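Local atomic coordinates of heme oxygenase (PDB entry 4RAJ), a protein that probably catalyses the oxygen-dependent cleavage of heme to biliverdin, with release of iron and carbon monoxide. Residues S83-K86 / D87-K90; R134-P137 / A138-L141; K193-D196 / E197-A200. All blocks are in the same frame, centred on the assembly; numbering follows the deposited sequence.

Contact 1: residues S83-K86 / D87-K90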
ATOM      1  N   SER A  83      -4.155  -2.739  18.323  1.00 37.31           N
ATOM      2  CA  SER A  83      -3.944  -4.054  18.916  1.00 36.00           C
ATOM      3  C   SER A  83      -5.109  -4.996  18.641  1.00 33.71           C
ATOM      4  O   SER A  83      -4.913  -6.204  18.521  1.00 36.64           O
ATOM      5  CB  SER A  83      -3.706  -3.942  20.416  1.00 38.56           C
ATOM      6  OG  SER A  83      -2.499  -3.248  20.658  1.00 38.46           O
ATOM      7  N   LYS A  84      -6.312  -4.449  18.508  1.00 33.85           N
ATOM      8  CA  LYS A  84      -7.464  -5.278  18.190  1.00 34.47           C
ATOM      9  C   LYS A  84      -7.302  -5.954  16.836  1.00 38.75           C
ATOM     10  O   LYS A  84      -7.910  -6.989  16.584  1.00 34.33           O
ATOM     11  CB  LYS A  84      -8.752  -4.453  18.221  1.00 34.62           C
ATOM     12  CG  LYS A  84      -9.151  -4.018  19.623  1.00 37.66           C
ATOM     13  CD  LYS A  84     -10.425  -3.185  19.608  1.00 49.11           C
ATOM     14  CE  LYS A  84     -10.888  -2.838  21.019  1.00 54.73           C
ATOM     15  NZ  LYS A  84     -11.298  -4.042  21.780  1.00 59.94           N
ATOM     16  N   PHE A  85      -6.461  -5.373  15.981  1.00 37.20           N
ATOM     17  CA  PHE A  85      -6.273  -5.843  14.612  1.00 27.76           C
ATOM     18  C   PHE A  85      -4.999  -6.673  14.438  1.00 29.17           C
ATOM     19  O   PHE A  85      -4.672  -7.075  13.324  1.00 27.71           O
ATOM     20  CB  PHE A  85      -6.229  -4.648  13.638  1.00 24.81           C
ATOM     21  CG  PHE A  85      -7.570  -3.996  13.410  1.00 27.60           C
ATOM     22  CD1 PHE A  85      -8.144  -3.189  14.384  1.00 32.12           C
ATOM     23  CD2 PHE A  85      -8.259  -4.202  12.223  1.00 30.56           C
ATOM     24  CE1 PHE A  85      -9.391  -2.596  14.183  1.00 29.02           C
ATOM     25  CE2 PHE A  85      -9.494  -3.611  12.007  1.00 32.41           C
ATOM     26  CZ  PHE A  85     -10.063  -2.797  12.990  1.00 32.18           C
ATOM     27  N   LYS A  86      -4.280  -6.910  15.530  1.00 30.06           N
ATOM     28  CA  LYS A  86      -2.998  -7.616  15.461  1.00 32.54           C
ATOM     29  C   LYS A  86      -3.045  -8.897  14.622  1.00 32.27           C
ATOM     30  O   LYS A  86      -2.183  -9.112  13.771  1.00 30.20           O
ATOM     31  CB  LYS A  86      -2.495  -7.944  16.869  1.00 33.41           C
ATOM     32  CG  LYS A  86      -1.207  -8.756  16.889  1.00 37.74           C
ATOM     33  CD  LYS A  86      -0.366  -8.397  18.102  1.00 50.21           C
ATOM     34  CE  LYS A  86       0.877  -9.262  18.206  1.00 64.41           C
ATOM     35  NZ  LYS A  86       1.791  -8.764  19.274  1.00 71.16           N
ATOM     36  N   ASP A  87      -4.051  -9.741  14.833  1.00 31.25           N
ATOM     37  CA  ASP A  87      -4.099 -11.007  14.091  1.00 33.69           C
ATOM     38  C   ASP A  87      -4.269 -10.813  12.572  1.00 28.67           C
ATOM     39  O   ASP A  87      -3.643 -11.525  11.785  1.00 33.52           O
ATOM     40  CB  ASP A  87      -5.213 -11.903  14.629  1.00 44.70           C
ATOM     41  CG  ASP A  87      -4.933 -12.401  16.043  1.00 50.30           C
ATOM     42  OD1 ASP A  87      -3.757 -12.368  16.475  1.00 48.38           O
ATOM     43  OD2 ASP A  87      -5.892 -12.831  16.716  1.00 52.93           O
ATOM     44  N   VAL A  88      -5.083  -9.841  12.162  1.00 32.50           N
ATOM     45  CA  VAL A  88      -5.319  -9.620  10.735  1.00 32.97           C
ATOM     46  C   VAL A  88      -4.160  -8.832  10.098  1.00 35.96           C
ATOM     47  O   VAL A  88      -3.884  -8.967   8.907  1.00 41.91           O
ATOM     48  CB  VAL A  88      -6.680  -8.891  10.475  1.00 37.49           C
ATOM     49  CG1 VAL A  88      -7.856  -9.746  10.963  1.00 39.80           C
ATOM     50  CG2 VAL A  88      -6.726  -7.520  11.129  1.00 29.54           C
ATOM     51  N   LEU A  89      -3.452  -8.044  10.900  1.00 25.75           N
ATOM     52  CA  LEU A  89      -2.311  -7.278  10.389  1.00 20.33           C
ATOM     53  C   LEU A  89      -1.046  -8.116  10.243  1.00 24.76           C
ATOM     54  O   LEU A  89      -0.312  -7.999   9.260  1.00 26.40           O
ATOM     55  CB  LEU A  89      -2.009  -6.086  11.309  1.00 24.13           C
ATOM     56  CG  LEU A  89      -3.013  -4.945  11.340  1.00 26.59           C
ATOM     57  CD1 LEU A  89      -2.641  -3.943  12.436  1.00 27.23           C
ATOM     58  CD2 LEU A  89      -3.056  -4.258   9.992  1.00 24.26           C
ATOM     59  N   LYS A  90      -0.788  -8.953  11.240  1.00 24.27           N
ATOM     60  CA  LYS A  90       0.479  -9.651  11.330  1.00 27.01           C
ATOM     61  C   LYS A  90       0.395 -11.056  10.749  1.00 30.97           C
ATOM     62  O   LYS A  90       1.286 -11.862  10.972  1.00 34.24           O
ATOM     63  CB  LYS A  90       0.942  -9.708  12.788  1.00 29.26           C
ATOM     64  CG  LYS A  90       0.987  -8.338  13.478  1.00 33.82           C
ATOM     65  CD  LYS A  90       2.030  -7.419  12.860  1.00 43.86           C
ATOM     66  CE  LYS A  90       3.417  -8.019  12.941  1.00 44.64           C
ATOM     67  NZ  LYS A  90       4.452  -7.049  12.495  1.00 48.69           N
TER
HETATM   68  O   HOH W   1      -5.969  -9.689  16.978  1.00 35.01           O
HETATM   69  O   HOH W   2      -7.301  -9.202  14.159  1.00 38.47           O

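Contact 2: residues R134-P137 / A138-L141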
ATOM      1  N   ARG A 134       2.382   8.416  15.919  1.00 35.33           N
ATOM      2  CA  ARG A 134       2.647   9.068  17.192  1.00 38.64           C
ATOM      3  C   ARG A 134       1.369   9.544  17.871  1.00 38.37           C
ATOM      4  O   ARG A 134       1.140   9.241  19.036  1.00 51.30           O
ATOM      5  CB  ARG A 134       3.599  10.249  16.994  1.00 37.92           C
ATOM      6  CG  ARG A 134       5.030   9.994  17.456  1.00 48.73           C
ATOM      7  CD  ARG A 134       6.058  10.671  16.549  1.00 60.07           C
ATOM      8  NE  ARG A 134       5.600  11.961  16.032  1.00 64.95           N
ATOM      9  CZ  ARG A 134       5.805  12.379  14.783  1.00 65.65           C
ATOM     10  NH1 ARG A 134       6.462  11.611  13.924  1.00 52.12           N
ATOM     11  NH2 ARG A 134       5.352  13.562  14.390  1.00 67.14           N
ATOM     12  N   SER A 135       0.534  10.279  17.142  1.00 34.51           N
ATOM     13  CA  SER A 135      -0.578  11.002  17.758  1.00 41.60           C
ATOM     14  C   SER A 135      -1.967  10.351  17.633  1.00 40.99           C
ATOM     15  O   SER A 135      -2.804  10.530  18.511  1.00 38.20           O
ATOM     16  CB  SER A 135      -0.631  12.428  17.196  1.00 47.03           C
ATOM     17  OG  SER A 135      -0.815  12.439  15.789  1.00 63.56           O
ATOM     18  N   SER A 136      -2.239   9.611  16.561  1.00 39.83           N
ATOM     19  CA  SER A 136      -3.543   8.944  16.446  1.00 33.92           C
ATOM     20  C   SER A 136      -3.453   7.644  15.659  1.00 29.61           C
ATOM     21  O   SER A 136      -3.849   7.588  14.493  1.00 29.39           O
ATOM     22  CB  SER A 136      -4.567   9.864  15.791  1.00 41.13           C
ATOM     23  OG  SER A 136      -3.997  10.545  14.693  1.00 51.55           O
ATOM     24  N   PRO A 137      -2.940   6.591  16.302  1.00 30.91           N
ATOM     25  CA  PRO A 137      -2.637   5.350  15.582  1.00 32.73           C
ATOM     26  C   PRO A 137      -3.855   4.681  14.955  1.00 30.04           C
ATOM     27  O   PRO A 137      -3.677   3.998  13.962  1.00 26.85           O
ATOM     28  CB  PRO A 137      -2.021   4.456  16.663  1.00 33.08           C
ATOM     29  CG  PRO A 137      -1.552   5.403  17.723  1.00 39.07           C
ATOM     30  CD  PRO A 137      -2.540   6.520  17.719  1.00 32.94           C
ATOM     31  N   ALA A 138      -5.056   4.863  15.493  1.00 23.79           N
ATOM     32  CA  ALA A 138      -6.227   4.248  14.870  1.00 27.53           C
ATOM     33  C   ALA A 138      -6.408   4.658  13.392  1.00 23.00           C
ATOM     34  O   ALA A 138      -6.912   3.864  12.586  1.00 23.09           O
ATOM     35  CB  ALA A 138      -7.492   4.586  15.670  1.00 25.80           C
ATOM     36  N   LEU A 139      -5.995   5.880  13.042  1.00 23.06           N
ATOM     37  CA  LEU A 139      -6.174   6.403  11.685  1.00 21.46           C
ATOM     38  C   LEU A 139      -5.292   5.662  10.668  1.00 21.13           C
ATOM     39  O   LEU A 139      -5.553   5.704   9.464  1.00 23.91           O
ATOM     40  CB  LEU A 139      -5.879   7.917  11.632  1.00 20.64           C
ATOM     41  CG  LEU A 139      -6.833   8.793  12.462  1.00 28.15           C
ATOM     42  CD1 LEU A 139      -6.639  10.314  12.222  1.00 25.06           C
ATOM     43  CD2 LEU A 139      -8.282   8.388  12.203  1.00 27.81           C
ATOM     44  N   LEU A 140      -4.255   4.993  11.164  1.00 23.16           N
ATOM     45  CA  LEU A 140      -3.425   4.120  10.328  1.00 19.70           C
ATOM     46  C   LEU A 140      -4.256   3.007   9.686  1.00 21.97           C
ATOM     47  O   LEU A 140      -3.930   2.512   8.595  1.00 19.02           O
ATOM     48  CB  LEU A 140      -2.295   3.502  11.163  1.00 20.19           C
ATOM     49  CG  LEU A 140      -1.178   4.429  11.647  1.00 22.89           C
ATOM     50  CD1 LEU A 140      -0.217   3.682  12.612  1.00 19.49           C
ATOM     51  CD2 LEU A 140      -0.440   5.021  10.450  1.00 25.30           C
ATOM     52  N   LEU A 141      -5.343   2.618  10.347  1.00 20.94           N
ATOM     53  CA  LEU A 141      -6.156   1.509   9.849  1.00 19.80           C
ATOM     54  C   LEU A 141      -6.885   1.881   8.565  1.00 22.95           C
ATOM     55  O   LEU A 141      -7.173   1.011   7.740  1.00 21.92           O
ATOM     56  CB  LEU A 141      -7.147   1.037  10.930  1.00 22.91           C
ATOM     57  CG  LEU A 141      -6.557   0.433  12.212  1.00 24.63           C
ATOM     58  CD1 LEU A 141      -7.648   0.285  13.274  1.00 26.10           C
ATOM     59  CD2 LEU A 141      -5.896  -0.918  11.959  1.00 23.81           C
TER

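Contact 3: residues K193-D196 / E197-A200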
ATOM      1  N   LYS A 193     -14.159  -7.203   7.573  1.00 42.09           N
ATOM      2  CA  LYS A 193     -15.159  -7.539   8.580  1.00 41.09           C
ATOM      3  C   LYS A 193     -14.854  -6.872   9.913  1.00 39.83           C
ATOM      4  O   LYS A 193     -15.730  -6.258  10.526  1.00 40.49           O
ATOM      5  CB  LYS A 193     -15.240  -9.057   8.756  1.00 36.60           C
ATOM      6  CG  LYS A 193     -16.242  -9.522   9.802  1.00 50.42           C
ATOM      7  CD  LYS A 193     -16.721 -10.936   9.487  1.00 60.75           C
ATOM      8  CE  LYS A 193     -17.580 -11.488  10.603  1.00 63.21           C
ATOM      9  NZ  LYS A 193     -16.792 -11.577  11.859  1.00 68.30           N
ATOM     10  N   GLN A 194     -13.607  -6.974  10.355  1.00 31.97           N
ATOM     11  CA  GLN A 194     -13.226  -6.348  11.611  1.00 34.47           C
ATOM     12  C   GLN A 194     -13.220  -4.823  11.519  1.00 34.44           C
ATOM     13  O   GLN A 194     -13.623  -4.153  12.464  1.00 32.09           O
ATOM     14  CB  GLN A 194     -11.857  -6.828  12.073  1.00 36.80           C
ATOM     15  CG  GLN A 194     -11.464  -6.238  13.417  1.00 45.11           C
ATOM     16  CD  GLN A 194     -10.292  -6.948  14.050  1.00 47.18           C
ATOM     17  OE1 GLN A 194      -9.625  -7.764  13.412  1.00 56.92           O
ATOM     18  NE2 GLN A 194     -10.037  -6.649  15.318  1.00 47.63           N
ATOM     19  N   PHE A 195     -12.748  -4.285  10.397  1.00 28.69           N
ATOM     20  CA  PHE A 195     -12.726  -2.835  10.193  1.00 24.44           C
ATOM     21  C   PHE A 195     -14.135  -2.252  10.292  1.00 30.96           C
ATOM     22  O   PHE A 195     -14.343  -1.196  10.890  1.00 31.75           O
ATOM     23  CB  PHE A 195     -12.099  -2.495   8.836  1.00 25.12           C
ATOM     24  CG  PHE A 195     -11.813  -1.022   8.634  1.00 28.94           C
ATOM     25  CD1 PHE A 195     -10.910  -0.353   9.445  1.00 27.34           C
ATOM     26  CD2 PHE A 195     -12.411  -0.330   7.600  1.00 37.20           C
ATOM     27  CE1 PHE A 195     -10.630   0.995   9.244  1.00 32.13           C
ATOM     28  CE2 PHE A 195     -12.132   1.015   7.397  1.00 44.90           C
ATOM     29  CZ  PHE A 195     -11.240   1.673   8.224  1.00 34.05           C
ATOM     30  N   ASP A 196     -15.106  -2.956   9.721  1.00 34.04           N
ATOM     31  CA  ASP A 196     -16.494  -2.509   9.781  1.00 39.28           C
ATOM     32  C   ASP A 196     -17.083  -2.622  11.185  1.00 37.61           C
ATOM     33  O   ASP A 196     -17.809  -1.729  11.630  1.00 38.98           O
ATOM     34  CB  ASP A 196     -17.346  -3.293   8.788  1.00 35.67           C
ATOM     35  CG  ASP A 196     -17.349  -2.666   7.410  1.00 44.48           C
ATOM     36  OD1 ASP A 196     -16.978  -1.474   7.293  1.00 47.26           O
ATOM     37  OD2 ASP A 196     -17.741  -3.351   6.445  1.00 42.94           O
ATOM     38  N   GLU A 197     -16.767  -3.709  11.886  1.00 36.86           N
ATOM     39  CA  GLU A 197     -17.286  -3.902  13.241  1.00 41.17           C
ATOM     40  C   GLU A 197     -16.681  -2.926  14.233  1.00 40.82           C
ATOM     41  O   GLU A 197     -17.381  -2.345  15.060  1.00 38.22           O
ATOM     42  CB  GLU A 197     -17.032  -5.333  13.712  1.00 41.54           C
ATOM     43  CG  GLU A 197     -18.175  -6.260  13.404  1.00 56.13           C
ATOM     44  CD  GLU A 197     -17.764  -7.711  13.433  1.00 69.24           C
ATOM     45  OE1 GLU A 197     -16.758  -8.031  14.106  1.00 71.95           O
ATOM     46  OE2 GLU A 197     -18.448  -8.523  12.772  1.00 63.31           O
ATOM     47  N   TRP A 198     -15.369  -2.761  14.154  1.00 34.54           N
ATOM     48  CA  TRP A 198     -14.676  -1.829  15.024  1.00 34.98           C
ATOM     49  C   TRP A 198     -15.081  -0.381  14.686  1.00 36.88           C
ATOM     50  O   TRP A 198     -15.350   0.437  15.580  1.00 32.61           O
ATOM     51  CB  TRP A 198     -13.163  -2.033  14.900  1.00 32.17           C
ATOM     52  CG  TRP A 198     -12.366  -0.926  15.496  1.00 34.25           C
ATOM     53  CD1 TRP A 198     -11.974  -0.803  16.799  1.00 29.88           C
ATOM     54  CD2 TRP A 198     -11.859   0.225  14.812  1.00 34.97           C
ATOM     55  NE1 TRP A 198     -11.256   0.355  16.969  1.00 29.07           N
ATOM     56  CE2 TRP A 198     -11.168   1.005  15.763  1.00 35.16           C
ATOM     57  CE3 TRP A 198     -11.916   0.668  13.484  1.00 32.22           C
ATOM     58  CZ2 TRP A 198     -10.547   2.215  15.432  1.00 30.70           C
ATOM     59  CZ3 TRP A 198     -11.297   1.871  13.155  1.00 28.46           C
ATOM     60  CH2 TRP A 198     -10.616   2.622  14.126  1.00 34.34           C
ATOM     61  N   GLY A 199     -15.148  -0.081  13.392  1.00 30.99           N
ATOM     62  CA  GLY A 199     -15.448   1.266  12.932  1.00 29.21           C
ATOM     63  C   GLY A 199     -16.817   1.743  13.399  1.00 38.91           C
ATOM     64  O   GLY A 199     -16.981   2.892  13.789  1.00 34.46           O
ATOM     65  N   ALA A 200     -17.796   0.846  13.372  1.00 37.28           N
ATOM     66  CA  ALA A 200     -19.151   1.186  13.795  1.00 45.49           C
ATOM     67  C   ALA A 200     -19.236   1.521  15.289  1.00 48.11           C
ATOM     68  O   ALA A 200     -20.172   2.192  15.720  1.00 47.24           O
ATOM     69  CB  ALA A 200     -20.098   0.053  13.457  1.00 43.75           C
TER
HETATM   70  O   HOH W   3     -18.265  -6.654  10.184  1.00 42.57           O

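Contact 1: residues S83-K86 / D87-K90
The ring of F85 meets V88 at an oblique angle, and CG2 of V88 comes within 3.8 Å of F85 CD2. Beyond the segment, the F85 ring also packs edge-to-face with W198 and meets F191 with the planes at about 50°. The CB of F85 takes part as well: it lies 3.8 Å from L89 CD1. F85 CG stands anti to its carbonyl carbon (chi1 -73°), which leads the ring away from residues 87-90 and into the neighbouring aromatic groups.

The backbone makes one short helical turn. F85 O and K86 O take the i to i+4 bonds of the short helix 86-89, a piece of the all-helical heme oxygenase fold. L89 N bonds to F85 O at 2.9 Å, nearly along the C=O axis, and V88 N gives the same oxygen a weak second bond. K90 N bonds to K86 O at 2.9 Å with the donor tilted from the carbonyl plane. K90 is the first residue to leave helical phi/psi. Two waters bridge the start of the turn. One accepts from D87 N at 2.9 Å and the other from V88 N at 3.1 Å; both donate weakly to K84 O.

The aliphatic parts of K86 and K90 meet through their CG atoms. K90 NZ is salt-bridged to D72, and both lysines touch L75 of helix 50-76. F85 and V88 pack on Q194 of helix 184-200, while F85 and L89 reach L141 and V144 of helix 140-151.

Contact 2: residues R134-P137 / A138-L141
P137 O receives the backbone N of L140 at 3.0 Å, the donor standing above the carbonyl plane rather than on a lone pair. The side chain of L140 lies against the same atom: L140 CB is 3.2 Å from P137 O. One residue earlier the pattern repeats: L139 N bonds to S136 O at 3.1 Å, again from above the carbonyl plane. L141 N bonds to A138 O at 3.0 Å. These three bonds each span three residues, as in a 3-10 turn. The turns lead into helix 140-151, just after S136 has left the helical path of 120-135. The two helices are thus joined by a tight turn with P137 near its middle.

S136 OG sits between its backbone N and carbonyl carbon (chi1 43°), from where it meets L139 CD1 at 3.6 Å. L139 continues outward onto L206, Q209, L210 and E213 of helix 204-227. In place of L139, an alanine is likely to open a gap between this turn and helix 204-227, where L206 and L210 would lose an apolar partner. L140 packs instead on L67, A70 and L71 of helix 50-76, while P137 packs on A74, K77 and D79.

Contact 3: residues K193-D196 / E197-A200
The backbone bonds join K193-D196 to E197-A200 in regular helical steps of four residues. W198 N meets Q194 O at 2.8 Å, and the bond is nearly straight, at 169°. G199 N bonds to F195 O at 2.9 Å, and A200 N to D196 O at 3.1 Å; both donors approach from above the carbonyl plane. E197 N bonds to K193 O.

The charged pair is K193 and E197, whose side chains run side by side in the same direction. This is an i to i+4 salt bridge along an alpha helix that has one exposed and one buried side. The bridge is long, with NZ of K193 3.6 Å from OE2 of E197. A water also links the two residues. It donates to K193 O at 2.6 Å and weakly to E197 OE2. The pair lies on the exposed side of the helix.

The aromatic pair is on the buried side. With CG anti to the backbone N in both (chi1 -170° and 166°), the rings of F195 and W198 come together at F195 CE1 and W198 CZ3, 4.1 Å apart. The side chains cross at a slant. F195 O lies at the edge of the W198 ring, near its plane.

Other polar ends bond beyond the segments: D196 to T21 and W198 NE1 to D81. F195 touches T21 and L24 of helix 20-27 and L141 of helix 140-151, and its ring meets those of Y145 and F191. W198 meets L141 too.

How the contacts relate
The three contacts follow one another along the chain, but they meet in space, with centres 13 to 15 Å apart. F85 of contact 1 touches both others: its CE1 lies 3.5 Å from L141 CD1 of contact 2 and 3.7 Å from W198 CG of contact 3. K84 O and Q194 NE2 are 2.5 Å apart, a probable hydrogen bond but a doubtfully short one. Contacts 2 and 3 touch where A138 CB comes 3.9 Å from W198 CZ2. The pocket holding the polyether ligand is lined by other residues. Three of them, T146, Q147 and A150, lie further along helix 140-151, the helix on which the second segment of contact 2 lies. F218, N221 and I225 lie on helix 204-227, which L139 touches.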